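Local coordinates for protein purine phosphoribosyltransferase (Pyrococcus horikoshii, PDB 1VDM) that probably transfers phosphoribosyl groups to or from purine bases, at residues 7-10 with 11-15. Sequence-based numbering, arbitrary orientation.
Sequences TWWQ and VDRAI
With CG of W9 turned anti to the main-chain nitrogen (chi1 -173°) and the chain of R13 bent at chi3 (-82°), the indole and the guanidinium, one helical turn apart, come to lie flat on each other. Their planes are 15° apart and the R13 CZ atom sits 3.8 Å from the centroid of the W9 five-membered ring, a cation-pi stack over one face. The aliphatic part of the arginine uses the same face: R13 CG meets the six-membered ring in a CH-pi contact, 3.5 Å from its centroid. R13 also reaches back to W9 O, which accepts a 2.9 Å backbone bond from R13 N and a weak one from R13 NE, the carbonyl oxygen lying at the edge of the guanidinium. D12 CB approaches the indole obliquely, 3.6 Å from W9 CE3. All this occupies the first turns of helix 8-23, opened by a capping box: Q10 N donates to T7 OG1 (2.9 Å), and T7 N returns a bond to Q10 OE1 (2.7 Å), arriving in the carbonyl plane on a lone pair. In the assembly, W9 NE1 hydrogen-bonds to P143 O and R13 NH1 to E145 O, both of a second subunit, so the stacked pair forms part of a subunit interface. A leucine at W9 would probably deprive the guanidinium of its flat partner, letting it turn more freely, and leave P143 O of that subunit without its indole donor. D12 OD1 forms a salt bridge with R43 of helix 38-47, while OD2 accepts hydrogen bonds from W9 of a third subunit and W8 of a fourth.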
loop_
_atom_site.group_PDB
_atom_site.type_symbol
_atom_site.label_atom_id
_atom_site.label_comp_id
_atom_site.label_asym_id
_atom_site.label_seq_id
_atom_site.Cartn_x
_atom_site.Cartn_y
_atom_site.Cartn_z
ATOM N N THR G 7 -20.483 -26.032 1.096
ATOM C CA THR G 7 -19.445 -24.994 1.251
ATOM C C THR G 7 -19.655 -23.876 0.228
ATOM O O THR G 7 -20.416 -24.037 -0.728
ATOM C CB THR G 7 -18.035 -25.531 0.997
ATOM O OG1 THR G 7 -17.889 -25.828 -0.395
ATOM C CG2 THR G 7 -17.775 -26.759 1.813
ATOM N N TRP G 8 -18.986 -22.743 0.428
ATOM C CA TRP G 8 -19.110 -21.633 -0.526
ATOM C C TRP G 8 -18.483 -22.021 -1.869
ATOM O O TRP G 8 -18.975 -21.614 -2.913
ATOM C CB TRP G 8 -18.442 -20.352 0.003
ATOM C CG TRP G 8 -19.317 -19.503 0.868
ATOM C CD1 TRP G 8 -19.169 -19.277 2.207
ATOM C CD2 TRP G 8 -20.480 -18.770 0.465
ATOM N NE1 TRP G 8 -20.167 -18.452 2.663
ATOM C CE2 TRP G 8 -20.986 -18.124 1.618
ATOM C CE3 TRP G 8 -21.145 -18.595 -0.754
ATOM C CZ2 TRP G 8 -22.127 -17.319 1.589
ATOM C CZ3 TRP G 8 -22.284 -17.794 -0.785
ATOM C CH2 TRP G 8 -22.763 -17.166 0.385
ATOM N N TRP G 9 -17.408 -22.809 -1.836
ATOM C CA TRP G 9 -16.765 -23.227 -3.076
ATOM C C TRP G 9 -17.730 -24.146 -3.834
ATOM O O TRP G 9 -17.782 -24.110 -5.075
ATOM C CB TRP G 9 -15.434 -23.946 -2.812
ATOM C CG TRP G 9 -14.599 -24.265 -4.055
ATOM C CD1 TRP G 9 -13.772 -25.339 -4.219
ATOM C CD2 TRP G 9 -14.509 -23.507 -5.284
ATOM N NE1 TRP G 9 -13.182 -25.307 -5.463
ATOM C CE2 TRP G 9 -13.617 -24.196 -6.136
ATOM C CE3 TRP G 9 -15.099 -22.317 -5.743
ATOM C CZ2 TRP G 9 -13.298 -23.742 -7.424
ATOM C CZ3 TRP G 9 -14.788 -21.869 -7.018
ATOM C CH2 TRP G 9 -13.892 -22.584 -7.847
ATOM N N GLN G 10 -18.497 -24.954 -3.093
ATOM C CA GLN G 10 -19.477 -25.828 -3.718
ATOM C C GLN G 10 -20.543 -24.969 -4.370
ATOM O O GLN G 10 -21.015 -25.282 -5.462
ATOM C CB GLN G 10 -20.134 -26.771 -2.696
ATOM C CG GLN G 10 -19.289 -27.984 -2.320
ATOM C CD GLN G 10 -19.966 -28.875 -1.297
ATOM O OE1 GLN G 10 -20.304 -28.426 -0.198
ATOM N NE2 GLN G 10 -20.168 -30.148 -1.651
ATOM N N VAL G 11 -20.927 -23.880 -3.718
ATOM C CA VAL G 11 -21.945 -23.013 -4.294
ATOM C C VAL G 11 -21.407 -22.222 -5.496
ATOM O O VAL G 11 -22.126 -22.007 -6.476
ATOM C CB VAL G 11 -22.531 -22.043 -3.228
ATOM C CG1 VAL G 11 -23.460 -21.034 -3.884
ATOM C CG2 VAL G 11 -23.303 -22.841 -2.187
ATOM N N ASP G 12 -20.147 -21.796 -5.433
ATOM C CA ASP G 12 -19.559 -21.054 -6.546
ATOM C C ASP G 12 -19.443 -21.953 -7.783
ATOM O O ASP G 12 -19.868 -21.576 -8.874
ATOM C CB ASP G 12 -18.180 -20.488 -6.173
ATOM C CG ASP G 12 -18.241 -19.026 -5.738
ATOM O OD1 ASP G 12 -19.127 -18.285 -6.217
ATOM O OD2 ASP G 12 -17.388 -18.613 -4.928
ATOM N N ARG G 13 -18.876 -23.140 -7.612
ATOM C CA ARG G 13 -18.748 -24.063 -8.730
ATOM C C ARG G 13 -20.109 -24.444 -9.326
ATOM O O ARG G 13 -20.246 -24.602 -10.546
ATOM C CB ARG G 13 -18.012 -25.324 -8.300
ATOM C CG ARG G 13 -16.537 -25.126 -8.127
ATOM C CD ARG G 13 -15.884 -26.438 -7.787
ATOM N NE ARG G 13 -16.000 -26.773 -6.373
ATOM C CZ ARG G 13 -15.520 -27.887 -5.837
ATOM N NH1 ARG G 13 -14.903 -28.783 -6.596
ATOM N NH2 ARG G 13 -15.612 -28.083 -4.535
ATOM N N ALA G 14 -21.110 -24.584 -8.463
ATOM C CA ALA G 14 -22.448 -24.937 -8.907
ATOM C C ALA G 14 -23.033 -23.797 -9.720
ATOM O O ALA G 14 -23.688 -24.021 -10.737
ATOM C CB ALA G 14 -23.343 -25.229 -7.709
ATOM N N ILE G 15 -22.807 -22.571 -9.257
ATOM C CA ILE G 15 -23.318 -21.399 -9.953
ATOM C C ILE G 15 -22.632 -21.226 -11.304
ATOM O O ILE G 15 -23.272 -20.843 -12.276
ATOM C CB ILE G 15 -23.109 -20.120 -9.121
ATOM C CG1 ILE G 15 -24.037 -20.133 -7.913
ATOM C CG2 ILE G 15 -23.379 -18.882 -9.975
ATOM C CD1 ILE G 15 -23.870 -18.922 -7.027
#